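Local coordinates for protein GH26A (Muricauda sp. MAR_2010_75, PDB 6Q75) that probably hydrolyses beta-mannosidic or related glycosidic bonds in polysaccharides, as a glycoside hydrolase of family 26, at residues Lys196-Leu201 with His241-Ile246; Asp250-Asp255 with Met297-Trp302. One frame throughout, in Å; residues are numbered along the deposited sequence.

Contact 1. Residues Lys196-Leu201 with His241-Ile246; sequences KLWKQL and HKYVDI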
loop_
_atom_site.group_PDB
_atom_site.type_symbol
_atom_site.label_atom_id
_atom_site.label_comp_id
_atom_site.label_asym_id
_atom_site.label_seq_id
_atom_site.Cartn_x
_atom_site.Cartn_y
_atom_site.Cartn_z
ATOM N N LYS A 196 3.631 5.311 16.872
ATOM C CA LYS A 196 2.530 5.130 17.813
ATOM C C LYS A 196 1.183 5.123 17.093
ATOM O O LYS A 196 0.268 4.392 17.504
ATOM C CB LYS A 196 2.578 6.221 18.887
ATOM C CG LYS A 196 1.558 6.005 20.016
ATOM C CD LYS A 196 1.559 7.138 21.027
ATOM C CE LYS A 196 1.025 6.649 22.386
ATOM N NZ LYS A 196 1.301 7.585 23.524
ATOM N N LEU A 197 1.047 5.917 16.023
ATOM C CA LEU A 197 -0.140 5.822 15.180
ATOM C C LEU A 197 -0.240 4.444 14.529
ATOM O O LEU A 197 -1.316 3.839 14.498
ATOM C CB LEU A 197 -0.129 6.923 14.108
ATOM C CG LEU A 197 -1.219 6.820 13.028
ATOM C CD1 LEU A 197 -2.604 6.876 13.708
ATOM C CD2 LEU A 197 -1.100 7.946 11.956
ATOM N N TRP A 198 0.870 3.941 13.980
ATOM C CA TRP A 198 0.852 2.628 13.346
ATOM C C TRP A 198 0.376 1.559 14.322
ATOM O O TRP A 198 -0.497 0.737 13.999
ATOM C CB TRP A 198 2.248 2.295 12.832
ATOM C CG TRP A 198 2.330 1.001 12.080
ATOM C CD1 TRP A 198 2.522 -0.253 12.594
ATOM C CD2 TRP A 198 2.222 0.844 10.666
ATOM N NE1 TRP A 198 2.548 -1.182 11.570
ATOM C CE2 TRP A 198 2.364 -0.529 10.380
ATOM C CE3 TRP A 198 2.013 1.738 9.609
ATOM C CZ2 TRP A 198 2.312 -1.029 9.081
ATOM C CZ3 TRP A 198 1.952 1.233 8.319
ATOM C CH2 TRP A 198 2.089 -0.135 8.072
ATOM N N LYS A 199 0.933 1.562 15.535
ATOM C CA LYS A 199 0.573 0.531 16.504
ATOM C C LYS A 199 -0.867 0.673 16.972
ATOM O O LYS A 199 -1.533 -0.336 17.242
ATOM C CB LYS A 199 1.525 0.585 17.694
ATOM C CG LYS A 199 2.984 0.288 17.343
ATOM C CD LYS A 199 3.844 0.625 18.537
ATOM C CE LYS A 199 5.284 0.931 18.180
ATOM N NZ LYS A 199 5.959 1.418 19.427
ATOM N N GLN A 200 -1.365 1.908 17.068
ATOM C CA GLN A 200 -2.757 2.121 17.465
ATOM C C GLN A 200 -3.715 1.607 16.394
ATOM O O GLN A 200 -4.751 1.000 16.706
ATOM C CB GLN A 200 -3.007 3.606 17.748
ATOM C CG GLN A 200 -4.350 3.906 18.403
ATOM C CD GLN A 200 -4.460 5.374 18.808
ATOM O OE1 GLN A 200 -5.142 6.172 18.151
ATOM N NE2 GLN A 200 -3.759 5.737 19.857
ATOM N N LEU A 201 -3.397 1.854 15.124
ATOM C CA LEU A 201 -4.217 1.302 14.055
ATOM C C LEU A 201 -4.135 -0.219 14.062
ATOM O O LEU A 201 -5.143 -0.909 13.868
ATOM C CB LEU A 201 -3.761 1.854 12.698
ATOM C CG LEU A 201 -4.595 1.344 11.506
ATOM C CD1 LEU A 201 -5.968 1.983 11.537
ATOM C CD2 LEU A 201 -3.929 1.681 10.165
ATOM N N HIS A 241 9.646 -4.825 13.689
ATOM C CA HIS A 241 9.277 -5.995 12.901
ATOM C C HIS A 241 8.012 -6.663 13.414
ATOM O O HIS A 241 7.330 -7.350 12.649
ATOM C CB HIS A 241 10.430 -7.003 12.912
ATOM C CG HIS A 241 11.702 -6.439 12.364
ATOM N ND1 HIS A 241 11.777 -5.862 11.114
ATOM C CD2 HIS A 241 12.937 -6.330 12.908
ATOM C CE1 HIS A 241 13.010 -5.438 10.902
ATOM N NE2 HIS A 241 13.737 -5.719 11.971
ATOM N N LYS A 242 7.663 -6.456 14.682
ATOM C CA LYS A 242 6.471 -7.088 15.219
ATOM C C LYS A 242 5.188 -6.607 14.539
ATOM O O LYS A 242 4.163 -7.307 14.581
ATOM C CB LYS A 242 6.449 -6.783 16.721
ATOM C CG LYS A 242 5.154 -6.989 17.423
ATOM C CD LYS A 242 5.236 -6.465 18.833
ATOM C CE LYS A 242 4.008 -6.907 19.612
ATOM N NZ LYS A 242 4.373 -7.530 20.900
ATOM N N TYR A 243 5.228 -5.448 13.883
ATOM C CA TYR A 243 4.033 -4.803 13.357
ATOM C C TYR A 243 4.020 -4.692 11.842
ATOM O O TYR A 243 3.120 -4.035 11.299
ATOM C CB TYR A 243 3.896 -3.387 13.931
ATOM C CG TYR A 243 3.725 -3.408 15.430
ATOM C CD1 TYR A 243 2.531 -3.805 15.990
ATOM C CD2 TYR A 243 4.753 -3.020 16.274
ATOM C CE1 TYR A 243 2.363 -3.840 17.366
ATOM C CE2 TYR A 243 4.588 -3.045 17.650
ATOM C CZ TYR A 243 3.396 -3.455 18.187
ATOM O OH TYR A 243 3.219 -3.493 19.558
ATOM N N VAL A 244 4.987 -5.282 11.145
ATOM C CA VAL A 244 5.121 -5.079 9.699
ATOM C C VAL A 244 5.416 -6.428 9.043
ATOM O O VAL A 244 6.305 -7.153 9.500
ATOM C CB VAL A 244 6.242 -4.068 9.371
ATOM C CG1 VAL A 244 6.439 -3.969 7.847
ATOM C CG2 VAL A 244 5.959 -2.681 9.985
ATOM N N ASP A 245 4.680 -6.767 7.967
ATOM C CA ASP A 245 4.939 -7.971 7.171
ATOM C C ASP A 245 5.853 -7.691 5.981
ATOM O O ASP A 245 6.726 -8.505 5.662
ATOM C CB ASP A 245 3.624 -8.552 6.630
ATOM C CG ASP A 245 2.772 -9.228 7.716
ATOM O OD1 ASP A 245 3.255 -10.176 8.394
ATOM O OD2 ASP A 245 1.608 -8.794 7.889
ATOM N N ILE A 246 5.632 -6.577 5.301
ATOM C CA ILE A 246 6.319 -6.267 4.046
ATOM C C ILE A 246 6.691 -4.796 4.089
ATOM O O ILE A 246 5.894 -3.972 4.550
ATOM C CB ILE A 246 5.406 -6.579 2.846
ATOM C CG1 ILE A 246 5.059 -8.068 2.821
ATOM C CG2 ILE A 246 6.085 -6.151 1.503
ATOM C CD1 ILE A 246 4.439 -8.511 1.553
#

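Contact 2. Residues Asp250-Asp255 with Met297-Trp302; sequences DVYHGD and MVWSNW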
loop_
_atom_site.group_PDB
_atom_site.type_symbol
_atom_site.label_atom_id
_atom_site.label_comp_id
_atom_site.label_asym_id
_atom_site.label_seq_id
_atom_site.Cartn_x
_atom_site.Cartn_y
_atom_site.Cartn_z
ATOM N N ASP A 250 7.693 4.095 -2.595
ATOM C CA ASP A 250 7.105 4.711 -3.776
ATOM C C ASP A 250 8.215 5.401 -4.549
ATOM O O ASP A 250 8.961 6.204 -3.973
ATOM C CB ASP A 250 6.009 5.726 -3.395
ATOM C CG ASP A 250 4.795 5.048 -2.744
ATOM O OD1 ASP A 250 4.747 3.805 -2.715
ATOM O OD2 ASP A 250 3.891 5.742 -2.280
ATOM N N VAL A 251 8.328 5.072 -5.837
ATOM C CA VAL A 251 9.422 5.537 -6.692
ATOM C C VAL A 251 8.808 6.118 -7.961
ATOM O O VAL A 251 8.265 5.378 -8.795
ATOM C CB VAL A 251 10.418 4.424 -7.042
ATOM C CG1 VAL A 251 11.458 4.970 -8.062
ATOM C CG2 VAL A 251 11.115 3.913 -5.776
ATOM N N TYR A 252 8.863 7.438 -8.103
ATOM C CA TYR A 252 8.418 8.091 -9.313
ATOM C C TYR A 252 9.640 8.570 -10.098
ATOM O O TYR A 252 10.772 8.514 -9.616
ATOM C CB TYR A 252 7.480 9.265 -8.985
ATOM C CG TYR A 252 6.130 8.750 -8.559
ATOM C CD1 TYR A 252 5.156 8.472 -9.518
ATOM C CD2 TYR A 252 5.842 8.499 -7.220
ATOM C CE1 TYR A 252 3.932 7.955 -9.163
ATOM C CE2 TYR A 252 4.595 7.977 -6.850
ATOM C CZ TYR A 252 3.653 7.712 -7.835
ATOM O OH TYR A 252 2.402 7.220 -7.518
ATOM N N HIS A 253 9.381 8.997 -11.323
ATOM C CA HIS A 253 10.389 9.572 -12.225
ATOM C C HIS A 253 11.516 8.597 -12.541
ATOM O O HIS A 253 12.606 9.025 -12.932
ATOM C CB HIS A 253 10.985 10.852 -11.641
ATOM C CG HIS A 253 9.966 11.796 -11.089
ATOM N ND1 HIS A 253 9.002 12.394 -11.873
ATOM C CD2 HIS A 253 9.772 12.256 -9.834
ATOM C CE1 HIS A 253 8.249 13.175 -11.119
ATOM N NE2 HIS A 253 8.700 13.117 -9.881
ATOM N N GLY A 254 11.276 7.292 -12.387
ATOM C CA GLY A 254 12.293 6.281 -12.636
ATOM C C GLY A 254 13.474 6.321 -11.687
ATOM O O GLY A 254 14.547 5.809 -12.015
ATOM N N ASP A 255 13.298 6.909 -10.503
ATOM C CA ASP A 255 14.404 7.166 -9.585
ATOM C C ASP A 255 14.751 5.930 -8.749
ATOM O O ASP A 255 14.747 5.964 -7.516
ATOM C CB ASP A 255 14.048 8.342 -8.686
ATOM C CG ASP A 255 15.214 8.793 -7.819
ATOM O OD1 ASP A 255 16.365 8.633 -8.268
ATOM O OD2 ASP A 255 14.973 9.277 -6.679
ATOM N N MET A 297 3.476 -1.366 -8.455
ATOM C CA MET A 297 2.094 -0.963 -8.704
ATOM C C MET A 297 2.102 0.397 -9.388
ATOM O O MET A 297 2.414 1.405 -8.752
ATOM C CB MET A 297 1.283 -0.899 -7.393
ATOM C CG MET A 297 -0.189 -0.713 -7.704
ATOM S SD MET A 297 -1.248 -0.392 -6.277
ATOM C CE MET A 297 -0.589 1.179 -5.705
ATOM N N VAL A 298 1.775 0.427 -10.684
ATOM C CA VAL A 298 1.731 1.691 -11.410
ATOM C C VAL A 298 0.534 2.518 -10.965
ATOM O O VAL A 298 -0.560 1.988 -10.711
ATOM C CB VAL A 298 1.705 1.432 -12.922
ATOM C CG1 VAL A 298 1.598 2.740 -13.680
ATOM C CG2 VAL A 298 2.953 0.715 -13.315
ATOM N N TRP A 299 0.743 3.824 -10.838
ATOM C CA TRP A 299 -0.287 4.721 -10.316
ATOM C C TRP A 299 -1.238 5.126 -11.434
ATOM O O TRP A 299 -0.916 5.991 -12.238
ATOM C CB TRP A 299 0.348 5.956 -9.695
ATOM C CG TRP A 299 -0.694 6.786 -8.977
ATOM C CD1 TRP A 299 -1.313 7.908 -9.438
ATOM C CD2 TRP A 299 -1.286 6.491 -7.702
ATOM N NE1 TRP A 299 -2.217 8.368 -8.500
ATOM C CE2 TRP A 299 -2.223 7.508 -7.431
ATOM C CE3 TRP A 299 -1.083 5.485 -6.747
ATOM C CZ2 TRP A 299 -2.983 7.536 -6.245
ATOM C CZ3 TRP A 299 -1.829 5.518 -5.581
ATOM C CH2 TRP A 299 -2.769 6.536 -5.341
ATOM N N SER A 300 -2.432 4.535 -11.462
ATOM C CA SER A 300 -3.471 4.951 -12.410
ATOM C C SER A 300 -2.972 5.285 -13.808
ATOM O O SER A 300 -2.407 4.418 -14.475
ATOM C CB SER A 300 -4.243 6.124 -11.827
ATOM O OG SER A 300 -4.887 5.654 -10.622
ATOM N N ASN A 301 -3.209 6.512 -14.294
ATOM C CA ASN A 301 -2.904 6.745 -15.709
ATOM C C ASN A 301 -1.431 6.996 -15.964
ATOM O O ASN A 301 -1.069 7.281 -17.115
ATOM C CB ASN A 301 -3.725 7.909 -16.300
ATOM C CG ASN A 301 -3.826 7.829 -17.842
ATOM O OD1 ASN A 301 -4.021 6.750 -18.398
ATOM N ND2 ASN A 301 -3.677 8.971 -18.524
ATOM N N TRP A 302 -0.560 6.879 -14.956
ATOM C CA TRP A 302 0.871 6.880 -15.255
ATOM C C TRP A 302 1.238 5.694 -16.137
ATOM O O TRP A 302 2.284 5.720 -16.800
ATOM C CB TRP A 302 1.685 6.885 -13.963
ATOM C CG TRP A 302 1.970 8.250 -13.373
ATOM C CD1 TRP A 302 3.197 8.818 -13.192
ATOM C CD2 TRP A 302 1.013 9.217 -12.885
ATOM N NE1 TRP A 302 3.076 10.066 -12.630
ATOM C CE2 TRP A 302 1.744 10.336 -12.428
ATOM C CE3 TRP A 302 -0.381 9.244 -12.803
ATOM C CZ2 TRP A 302 1.124 11.467 -11.888
ATOM C CZ3 TRP A 302 -0.996 10.361 -12.266
ATOM C CH2 TRP A 302 -0.242 11.460 -11.819
#

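Contact 1. Residues Lys196-Leu201 with His241-Ile246
The ring of Tyr243 lies between two lysine chains: Lys199 from the opposing helix covers one face, and Lys242, its own neighbour in sequence, covers the other. The indole of Trp198 meets the same residue in a different way, pointing its N-H edge at the backbone carbonyl of Tyr243. The setting is the outer layer of the (beta/alpha)8 barrel expected of family 26, where helix 194-208 packs against the short 3-10 segment that leads into strand 246-251.

Lys199 CG sits over the face but shifted toward the rim, 3.8 Å from the centroid of the Tyr243 ring, in a CH-pi contact. Beyond CG the extended chain runs out past the CE2 side of the ring, with Lys199 CD 3.8 Å from Tyr243 CE2; methylenes, not the ammonium group, make the contact. On the far face CG of Lys242 stands 3.9 Å above the plane of the Tyr243 ring, over its centre.

The polar link is a single hydrogen bond, from Trp198 NE1 to Tyr243 O, 2.9 Å long and fairly straight at 161°. The oxygen lies almost exactly in the indole plane, whereas the donor stands 44° above the carbonyl plane and misses the usual lone-pair direction. Trp198 reaches the turn because its CG is anti to the backbone N (chi1 -176°), and it passes Tyr243 in the opposite sense, bringing CD1 to 3.7 Å from CB of Tyr243. Outside the two segments, Trp218 meets Trp198 and Tyr202 meets Tyr243, each edge-to-face. The case illustrates how one buried N-H can tie a helix to a 3-10 segment while apolar atoms fill in around it: the CG2 methyl of Val244 sits 4.0 Å from that same Trp198 NE1.

Contact 2. Residues Asp250-Asp255 with Met297-Trp302
Tyr252 and Trp302 form the aromatic part of this contact, a T-shaped pair at the C-terminal mouth of the (beta/alpha)8 barrel, where strands 246-251 and 293-299 end. The phenol turns its edge to one face of the indole: its ring centroid is 5.5 Å from that of the five-membered ring of Trp302, and the planes meet at 72°. Tyr252 CD1 is 4.1 Å from Trp302 NE1.

Apolar contact joins Tyr252 to Trp299. The CB of Trp299 lies near the phenol plane, at the ring's edge, 4.1 Å from CE1 of Tyr252. From there the Trp299 ring, its CG anti to the backbone N (chi1 -172°), leads away to stack on His51.

The phenol hydroxyl finds its hydrogen-bond partner outside the two segments, in Glu277 OE1, at the end of strand 273-278, where clan GH-A enzymes usually carry their nucleophile. Tris and glycerol, probably from the crystallisation liquor, lie beside Trp299, and such molecules often mark pockets; a sugar-binding site here would fit the family. The same Tyr252 OH is 3.2 Å from Trp299 CB and 3.4 Å from Trp299 CG.

How the contacts relate
From the N terminus, the chain passes helix 30-40 and then builds strands 46-51, 74-78, 104-108 and 170-173, with helices between them, before helix 194-208. Contact 1 closes the following excursion through strand 214-221, when 241-246 returns to that helix just before strand 246-251. Contact 2 opens at the other end of this strand and closes at the end of strand 293-299, after strand 273-278. The two loops therefore run in series, neither nested nor crossed, their centres about 25 Å apart on opposite sides of the chain's centre. Contact 1 fastens an outer helix to the approach to a barrel strand; contact 2 links the ends of two barrel strands at the mouth, across strand 273-278 between them.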